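Local atomic coordinates of Rod shape-determining protein (MreC) (Helicobacter pylori, PDB entry 5LP5), a protein that binds penicillin-binding protein 2 in a core complex of bacterial cell wall synthesis and probably takes part in determining rod shape. Residues Y126-H131 against L237-L243; N132-G136 against K228-L232; C155-V159 against D201-G205. One frame throughout, in Å; residues are numbered along the deposited sequence.

Contact 1: residues Y126-H131 against L237-L243; sequences YGLVSH and LLRHVFL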
loop_
_atom_site.group_PDB
_atom_site.type_symbol
_atom_site.label_atom_id
_atom_site.label_comp_id
_atom_site.label_asym_id
_atom_site.label_seq_id
_atom_site.Cartn_x
_atom_site.Cartn_y
_atom_site.Cartn_z
ATOM N N TYR C 126 -31.275 -7.142 -1.241
ATOM C CA TYR C 126 -31.893 -6.108 -2.059
ATOM C C TYR C 126 -31.631 -4.739 -1.469
ATOM O O TYR C 126 -31.359 -4.620 -0.292
ATOM C CB TYR C 126 -33.408 -6.346 -2.150
ATOM C CG TYR C 126 -33.784 -7.645 -2.827
ATOM C CD1 TYR C 126 -33.781 -7.759 -4.210
ATOM C CD2 TYR C 126 -34.115 -8.772 -2.084
ATOM C CE1 TYR C 126 -34.110 -8.954 -4.835
ATOM C CE2 TYR C 126 -34.451 -9.967 -2.704
ATOM C CZ TYR C 126 -34.446 -10.055 -4.082
ATOM O OH TYR C 126 -34.765 -11.226 -4.728
ATOM N N GLY C 127 -31.699 -3.711 -2.304
ATOM C CA GLY C 127 -31.526 -2.332 -1.852
ATOM C C GLY C 127 -32.878 -1.704 -1.586
ATOM O O GLY C 127 -33.868 -2.062 -2.212
ATOM N N LEU C 128 -32.913 -0.777 -0.634
ATOM C CA LEU C 128 -34.104 0.021 -0.331
ATOM C C LEU C 128 -33.884 1.500 -0.651
ATOM O O LEU C 128 -32.883 2.093 -0.262
ATOM C CB LEU C 128 -34.516 -0.129 1.133
ATOM C CG LEU C 128 -35.059 -1.515 1.570
ATOM C CD1 LEU C 128 -35.358 -1.532 3.058
ATOM C CD2 LEU C 128 -36.305 -1.836 0.757
ATOM N N VAL C 129 -34.844 2.081 -1.362
ATOM C CA VAL C 129 -34.786 3.457 -1.828
ATOM C C VAL C 129 -36.083 4.144 -1.432
ATOM O O VAL C 129 -37.144 3.539 -1.537
ATOM C CB VAL C 129 -34.648 3.483 -3.373
ATOM C CG1 VAL C 129 -34.654 4.899 -3.920
ATOM C CG2 VAL C 129 -33.363 2.803 -3.781
ATOM N N SER C 130 -35.996 5.401 -0.982
ATOM C CA SER C 130 -37.193 6.185 -0.738
ATOM C C SER C 130 -37.273 7.437 -1.600
ATOM O O SER C 130 -37.773 7.382 -2.734
ATOM C CB SER C 130 -37.438 6.475 0.736
ATOM O OG SER C 130 -38.767 6.961 0.919
ATOM N N HIS C 131 -36.843 8.572 -1.095
ATOM C CA HIS C 131 -37.072 9.801 -1.853
ATOM C C HIS C 131 -35.846 10.024 -2.696
ATOM O O HIS C 131 -35.057 10.918 -2.430
ATOM C CB HIS C 131 -37.359 10.974 -0.923
ATOM C CG HIS C 131 -38.733 10.947 -0.332
ATOM N ND1 HIS C 131 -39.274 9.824 0.259
ATOM C CD2 HIS C 131 -39.676 11.917 -0.234
ATOM C CE1 HIS C 131 -40.498 10.101 0.679
ATOM N NE2 HIS C 131 -40.768 11.363 0.393
ATOM N N LEU C 237 -39.192 9.297 4.961
ATOM C CA LEU C 237 -38.634 8.364 3.978
ATOM C C LEU C 237 -38.883 6.894 4.279
ATOM O O LEU C 237 -38.327 6.041 3.591
ATOM C CB LEU C 237 -37.119 8.601 3.824
ATOM C CG LEU C 237 -36.718 9.659 2.779
ATOM C CD1 LEU C 237 -37.117 11.059 3.194
ATOM C CD2 LEU C 237 -35.222 9.601 2.500
ATOM N N LEU C 238 -39.660 6.581 5.315
ATOM C CA LEU C 238 -40.021 5.199 5.565
ATOM C C LEU C 238 -41.336 4.868 4.878
ATOM O O LEU C 238 -41.742 3.710 4.798
ATOM C CB LEU C 238 -39.980 4.883 7.058
ATOM C CG LEU C 238 -38.557 4.591 7.576
ATOM C CD1 LEU C 238 -38.515 4.365 9.082
ATOM C CD2 LEU C 238 -37.914 3.393 6.884
ATOM N N ARG C 239 -41.999 5.892 4.345
ATOM C CA ARG C 239 -43.100 5.673 3.406
ATOM C C ARG C 239 -42.631 5.967 1.990
ATOM O O ARG C 239 -41.637 6.654 1.784
ATOM C CB ARG C 239 -44.323 6.499 3.792
ATOM C CG ARG C 239 -44.966 5.963 5.077
ATOM C CD ARG C 239 -46.249 6.656 5.482
ATOM N NE ARG C 239 -46.170 8.126 5.406
ATOM C CZ ARG C 239 -45.779 8.946 6.386
ATOM N NH1 ARG C 239 -45.382 8.480 7.562
ATOM N NH2 ARG C 239 -45.778 10.256 6.170
ATOM N N HIS C 240 -43.353 5.412 1.018
ATOM C CA HIS C 240 -43.016 5.524 -0.407
ATOM C C HIS C 240 -41.716 4.804 -0.765
ATOM O O HIS C 240 -40.854 5.388 -1.423
ATOM C CB HIS C 240 -42.948 6.985 -0.851
ATOM C CG HIS C 240 -44.238 7.730 -0.696
ATOM N ND1 HIS C 240 -45.407 7.340 -1.323
ATOM C CD2 HIS C 240 -44.535 8.863 -0.011
ATOM C CE1 HIS C 240 -46.375 8.184 -1.006
ATOM N NE2 HIS C 240 -45.873 9.117 -0.216
ATOM N N VAL C 241 -41.599 3.545 -0.331
ATOM C CA VAL C 241 -40.350 2.801 -0.405
ATOM C C VAL C 241 -40.363 1.799 -1.543
ATOM O O VAL C 241 -41.352 1.098 -1.734
ATOM C CB VAL C 241 -40.052 2.058 0.905
ATOM C CG1 VAL C 241 -38.792 1.205 0.778
ATOM C CG2 VAL C 241 -39.929 3.045 2.058
ATOM N N PHE C 242 -39.253 1.750 -2.283
ATOM C CA PHE C 242 -39.084 0.847 -3.415
ATOM C C PHE C 242 -37.929 -0.135 -3.168
ATOM O O PHE C 242 -36.879 0.244 -2.671
ATOM C CB PHE C 242 -38.794 1.665 -4.674
ATOM C CG PHE C 242 -39.952 2.491 -5.141
ATOM C CD1 PHE C 242 -40.852 1.981 -6.056
ATOM C CD2 PHE C 242 -40.121 3.786 -4.710
ATOM C CE1 PHE C 242 -41.920 2.737 -6.504
ATOM C CE2 PHE C 242 -41.193 4.557 -5.150
ATOM C CZ PHE C 242 -42.093 4.028 -6.048
ATOM N N LEU C 243 -38.122 -1.383 -3.566
ATOM C CA LEU C 243 -37.100 -2.418 -3.447
ATOM C C LEU C 243 -36.274 -2.485 -4.703
ATOM O O LEU C 243 -36.810 -2.534 -5.815
ATOM C CB LEU C 243 -37.769 -3.774 -3.239
ATOM C CG LEU C 243 -36.872 -4.949 -2.873
ATOM C CD1 LEU C 243 -36.480 -4.920 -1.408
ATOM C CD2 LEU C 243 -37.655 -6.239 -3.084
#
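Ser-130 OG sits between two polar groups of the chain. It donates to Leu-237 O at 2.9 Å and accepts from His-131 ND1 at 3.0 Å. The contact is an antiparallel pairing of neighbouring strands in a closed six-stranded beta barrel, where strand 125-129 lies between strands 134-141 and 241-246. The serine follows the end of its strand. OG stands opposite the backbone N (chi1 -166°), which carries it to the turn that precedes strand 241-246. It comes to Leu-237 O from above the carbonyl plane, not along a lone pair. Ser-130 OG lies in the plane of the His-131 ring, so the bond helps fix the imidazole's rotation. Leu-237 CD1 then covers one face of that ring, 4.0 Å from its centroid, in a CH-pi contact.

Val-129 and Phe-242 form a hydrogen-bonded pair. Val-129 N donates to Phe-242 O at 3.0 Å, and Phe-242 N returns an almost straight bond to Val-129 O at 2.9 Å. The next pair, Leu-128 and Leu-243, is non-hydrogen-bonded and meets through methyls. Leu-128 CD2 touches both Leu-243 CD1 and Val-241 CG1. Tyr-126 lies at the far end, its OH bonded to Glu-121 N. Leu-243 CD2 sits over the rim of one face of the Tyr-126 ring, and Leu-243 CD1 comes within 3.5 Å of Tyr-126 CB.

Contact 2: residues N132-G136 against K228-L232; sequences NQAIG and KNAFL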
loop_
_atom_site.group_PDB
_atom_site.type_symbol
_atom_site.label_atom_id
_atom_site.label_comp_id
_atom_site.label_asym_id
_atom_site.label_seq_id
_atom_site.Cartn_x
_atom_site.Cartn_y
_atom_site.Cartn_z
ATOM N N ASN C 132 -35.696 9.163 -3.699
ATOM C CA ASN C 132 -34.503 9.094 -4.539
ATOM C C ASN C 132 -33.206 9.015 -3.760
ATOM O O ASN C 132 -32.205 9.631 -4.144
ATOM C CB ASN C 132 -34.492 10.258 -5.505
ATOM C CG ASN C 132 -35.211 9.935 -6.786
ATOM O OD1 ASN C 132 -34.930 8.882 -7.402
ATOM N ND2 ASN C 132 -36.114 10.841 -7.224
ATOM N N GLN C 133 -33.248 8.220 -2.691
ATOM C CA GLN C 133 -32.136 8.075 -1.751
ATOM C C GLN C 133 -32.020 6.619 -1.251
ATOM O O GLN C 133 -33.009 5.925 -1.148
ATOM C CB GLN C 133 -32.308 9.060 -0.572
ATOM C CG GLN C 133 -31.150 9.114 0.397
ATOM C CD GLN C 133 -31.274 10.231 1.440
ATOM O OE1 GLN C 133 -30.406 10.364 2.335
ATOM N NE2 GLN C 133 -32.310 11.073 1.302
ATOM N N ALA C 134 -30.804 6.164 -0.940
ATOM C CA ALA C 134 -30.610 4.863 -0.314
ATOM C C ALA C 134 -30.887 4.951 1.185
ATOM O O ALA C 134 -30.231 5.753 1.907
ATOM C CB ALA C 134 -29.205 4.363 -0.572
ATOM N N ILE C 135 -31.837 4.141 1.661
ATOM C CA ILE C 135 -32.166 4.051 3.106
ATOM C C ILE C 135 -31.655 2.790 3.783
ATOM O O ILE C 135 -31.553 2.755 4.999
ATOM C CB ILE C 135 -33.682 4.174 3.394
ATOM C CG1 ILE C 135 -34.477 3.005 2.766
ATOM C CG2 ILE C 135 -34.195 5.501 2.875
ATOM C CD1 ILE C 135 -35.937 2.954 3.196
ATOM N N GLY C 136 -31.342 1.751 3.021
ATOM C CA GLY C 136 -30.838 0.495 3.619
ATOM C C GLY C 136 -31.004 -0.690 2.691
ATOM O O GLY C 136 -31.070 -0.529 1.486
ATOM N N LYS C 228 -23.018 13.173 6.156
ATOM C CA LYS C 228 -24.122 13.978 6.633
ATOM C C LYS C 228 -25.187 13.995 5.520
ATOM O O LYS C 228 -24.917 13.527 4.415
ATOM C CB LYS C 228 -23.638 15.383 6.961
ATOM C CG LYS C 228 -23.066 16.143 5.770
ATOM C CD LYS C 228 -22.570 17.530 6.127
ATOM C CE LYS C 228 -21.582 18.035 5.068
ATOM N NZ LYS C 228 -21.004 19.398 5.355
ATOM N N ASN C 229 -26.384 14.499 5.805
ATOM C CA ASN C 229 -27.475 14.482 4.844
ATOM C C ASN C 229 -27.803 13.082 4.324
ATOM O O ASN C 229 -28.348 12.949 3.215
ATOM C CB ASN C 229 -27.153 15.360 3.644
ATOM C CG ASN C 229 -27.216 16.810 3.966
ATOM O OD1 ASN C 229 -28.264 17.290 4.398
ATOM N ND2 ASN C 229 -26.097 17.530 3.776
ATOM N N ALA C 230 -27.476 12.046 5.099
ATOM C CA ALA C 230 -27.879 10.697 4.739
ATOM C C ALA C 230 -29.115 10.356 5.534
ATOM O O ALA C 230 -29.365 10.963 6.584
ATOM C CB ALA C 230 -26.781 9.700 5.035
ATOM N N PHE C 231 -29.884 9.390 5.043
ATOM C CA PHE C 231 -31.039 8.928 5.783
ATOM C C PHE C 231 -30.611 8.227 7.055
ATOM O O PHE C 231 -29.814 7.298 7.012
ATOM C CB PHE C 231 -31.884 7.946 4.959
ATOM C CG PHE C 231 -32.955 7.283 5.770
ATOM C CD1 PHE C 231 -34.107 7.972 6.102
ATOM C CD2 PHE C 231 -32.783 5.995 6.263
ATOM C CE1 PHE C 231 -35.076 7.388 6.895
ATOM C CE2 PHE C 231 -33.729 5.414 7.059
ATOM C CZ PHE C 231 -34.894 6.093 7.351
ATOM N N LEU C 232 -31.142 8.680 8.186
ATOM C CA LEU C 232 -31.065 7.919 9.453
ATOM C C LEU C 232 -32.437 7.696 10.106
ATOM O O LEU C 232 -33.008 6.633 9.986
ATOM C CB LEU C 232 -30.101 8.586 10.486
ATOM C CG LEU C 232 -28.603 8.505 10.200
ATOM C CD1 LEU C 232 -27.797 9.291 11.211
ATOM C CD2 LEU C 232 -28.147 7.050 10.178
#
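The Phe-231 ring receives Ile-135 on one face. Ile-135 CG2 stands 3.9 Å from the ring centroid, 23° off the ring normal, which makes a CH-pi contact. The methyl is offset toward the rim and lies nearest CG and CD2 of the ring. Ile-135 CB comes down beside it, 3.5 Å from Phe-231 CD2. The isoleucine thus presents its beta-branched root to the ring. With CG1 between the backbone N and the carbonyl carbon (chi1 64°), CG2 is left beside the backbone N, on the side of the ring. CG of Phe-231 is anti to its backbone N (chi1 171°), which extends the ring toward strand 134-141.

The polar side of the contact is Gln-133. Its chain is fully extended and brings the terminal amide to the backbone of residues 229-231. The amide end lies near Phe-231 N and Asn-229 O. Ala-134 O and Phe-231 O both accept from Asn-150 ND2, so one amide group bridges the two segments.

The contact joins the two barrels of this two-barrel MreC fold. Strand 134-141 belongs to one barrel. Residues 229-232 begin the long loop that leaves strand 223-228 of the other barrel and runs back to strand 241-246. Leu-237 of that loop packs on Phe-231, and strand 209-218 flanks Gln-133 and Ala-134.

Contact 3: residues C155-V159 against D201-G205; sequences CAYSV and DGIFG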
loop_
_atom_site.group_PDB
_atom_site.type_symbol
_atom_site.label_atom_id
_atom_site.label_comp_id
_atom_site.label_asym_id
_atom_site.label_seq_id
_atom_site.Cartn_x
_atom_site.Cartn_y
_atom_site.Cartn_z
ATOM N N CYS C 155 -26.553 -3.704 7.713
ATOM C CA CYS C 155 -26.709 -2.874 6.537
ATOM C C CYS C 155 -25.358 -2.484 6.014
ATOM O O CYS C 155 -24.610 -1.790 6.692
ATOM C CB CYS C 155 -27.530 -1.631 6.854
ATOM S SG CYS C 155 -27.517 -0.443 5.505
ATOM N N ALA C 156 -25.048 -2.944 4.810
ATOM C CA ALA C 156 -23.787 -2.628 4.143
ATOM C C ALA C 156 -23.955 -2.689 2.633
ATOM O O ALA C 156 -24.671 -3.529 2.115
ATOM C CB ALA C 156 -22.693 -3.595 4.576
ATOM N N TYR C 157 -23.296 -1.779 1.925
ATOM C CA TYR C 157 -23.348 -1.781 0.480
ATOM C C TYR C 157 -22.265 -0.908 -0.122
ATOM O O TYR C 157 -21.551 -0.242 0.607
ATOM C CB TYR C 157 -24.722 -1.365 -0.002
ATOM C CG TYR C 157 -25.270 -0.075 0.567
ATOM C CD1 TYR C 157 -25.080 1.131 -0.084
ATOM C CD2 TYR C 157 -26.047 -0.073 1.718
ATOM C CE1 TYR C 157 -25.614 2.318 0.408
ATOM C CE2 TYR C 157 -26.597 1.106 2.212
ATOM C CZ TYR C 157 -26.370 2.294 1.563
ATOM O OH TYR C 157 -26.948 3.441 2.061
ATOM N N SER C 158 -22.102 -0.971 -1.447
ATOM C CA SER C 158 -20.990 -0.301 -2.143
ATOM C C SER C 158 -21.355 1.092 -2.637
ATOM O O SER C 158 -22.330 1.254 -3.347
ATOM C CB SER C 158 -20.509 -1.118 -3.328
ATOM O OG SER C 158 -19.342 -0.492 -3.847
ATOM N N VAL C 159 -20.532 2.080 -2.299
ATOM C CA VAL C 159 -20.752 3.469 -2.721
ATOM C C VAL C 159 -19.510 4.073 -3.392
ATOM O O VAL C 159 -18.407 3.511 -3.309
ATOM C CB VAL C 159 -21.175 4.348 -1.545
ATOM C CG1 VAL C 159 -22.492 3.849 -0.979
ATOM C CG2 VAL C 159 -20.086 4.413 -0.478
ATOM N N ASP C 201 -22.232 -3.811 -6.482
ATOM C CA ASP C 201 -22.486 -4.839 -5.472
ATOM C C ASP C 201 -23.655 -5.766 -5.812
ATOM O O ASP C 201 -23.851 -6.771 -5.121
ATOM C CB ASP C 201 -22.694 -4.192 -4.087
ATOM C CG ASP C 201 -23.742 -3.090 -4.091
ATOM O OD1 ASP C 201 -24.398 -2.832 -5.111
ATOM O OD2 ASP C 201 -23.908 -2.450 -3.052
ATOM N N GLY C 202 -24.424 -5.426 -6.850
ATOM C CA GLY C 202 -25.614 -6.202 -7.218
ATOM C C GLY C 202 -26.760 -6.030 -6.237
ATOM O O GLY C 202 -27.646 -6.888 -6.143
ATOM N N ILE C 203 -26.736 -4.902 -5.521
ATOM C CA ILE C 203 -27.794 -4.510 -4.590
ATOM C C ILE C 203 -28.561 -3.285 -5.103
ATOM O O ILE C 203 -29.794 -3.273 -5.183
ATOM C CB ILE C 203 -27.200 -4.122 -3.212
ATOM C CG1 ILE C 203 -26.454 -5.305 -2.586
ATOM C CG2 ILE C 203 -28.306 -3.623 -2.276
ATOM C CD1 ILE C 203 -25.663 -4.977 -1.347
ATOM N N PHE C 204 -27.798 -2.244 -5.411
ATOM C CA PHE C 204 -28.312 -1.019 -6.011
ATOM C C PHE C 204 -27.706 -0.902 -7.402
ATOM O O PHE C 204 -26.631 -1.428 -7.681
ATOM C CB PHE C 204 -27.842 0.211 -5.226
ATOM C CG PHE C 204 -28.420 0.335 -3.849
ATOM C CD1 PHE C 204 -29.680 0.853 -3.677
ATOM C CD2 PHE C 204 -27.687 0.000 -2.729
ATOM C CE1 PHE C 204 -30.222 1.011 -2.418
ATOM C CE2 PHE C 204 -28.225 0.154 -1.458
ATOM C CZ PHE C 204 -29.503 0.661 -1.305
ATOM N N GLY C 205 -28.405 -0.188 -8.271
ATOM C CA GLY C 205 -27.790 0.356 -9.460
ATOM C C GLY C 205 -26.939 1.558 -9.103
ATOM O O GLY C 205 -27.020 2.086 -7.989
HETATM O O HOH W 1 -24.284 -0.114 -5.236
#
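Asp-201 accepts hydrogen bonds with both carboxylate oxygens. Ser-158 N donates to Asp-201 OD2 at 2.8 Å in a nearly straight bond of 177°, arriving from above the carboxylate plane. Asp-201 OD1 turns back on its own segment and accepts from Ile-203 N at 3.1 Å, which makes an Asx turn. A weak bond from Phe-204 N also reaches OD1. The carboxylate is placed for this by CG lying between the backbone N and the carbonyl carbon (chi1 52°). A water donates to Asp-201 OD1 at 2.7 Å and to Ser-158 O at 3.0 Å, and so bridges the two segments.

The contact lies between the two barrels of the chain, where the start of strand 158-161 and the loop between strands 194-197 and 209-218 face strands 125-129 and 134-141 of the other barrel. It is buried, and penicillin-binding protein 2 covers part of it. Ser-158 OG is hydrogen-bonded to OE1 of Gln-131 of that chain and to Ser-198 OG of its own chain, while Ala-135 of penicillin-binding protein 2 packs on Ile-203.

The remaining contacts are aromatic and apolar. Phe-204 directs its edge at the face of Tyr-157 in an edge-to-face pair, with centroids 4.8 Å apart and planes at 62°. Phe-204 CE2 stands over the centre of the tyrosine ring. The phenol OH bonds Asn-150. Ile-203 CD1 rests 4.0 Å from Tyr-157 CB.

Contacts 1 and 2 share the barrel that holds strands 125-129 and 134-141, joined by backbone bonds from Leu-128 to Ile-135 and Gly-136. Contact 1 is internal to that barrel and rests on backbone ladder bonds, with exposed histidines at its turn. Contact 2 joins that barrel to a loop from the other one, mainly through a ring and a methyl, and is partly buried. Contact 3 is wholly buried and relies on a carboxylate and an aromatic pair in place of strand pairing. Phe-204 links all three: it packs against Gly-127 and Leu-128 of contact 1 and Ala-134 and Gly-136 of contact 2.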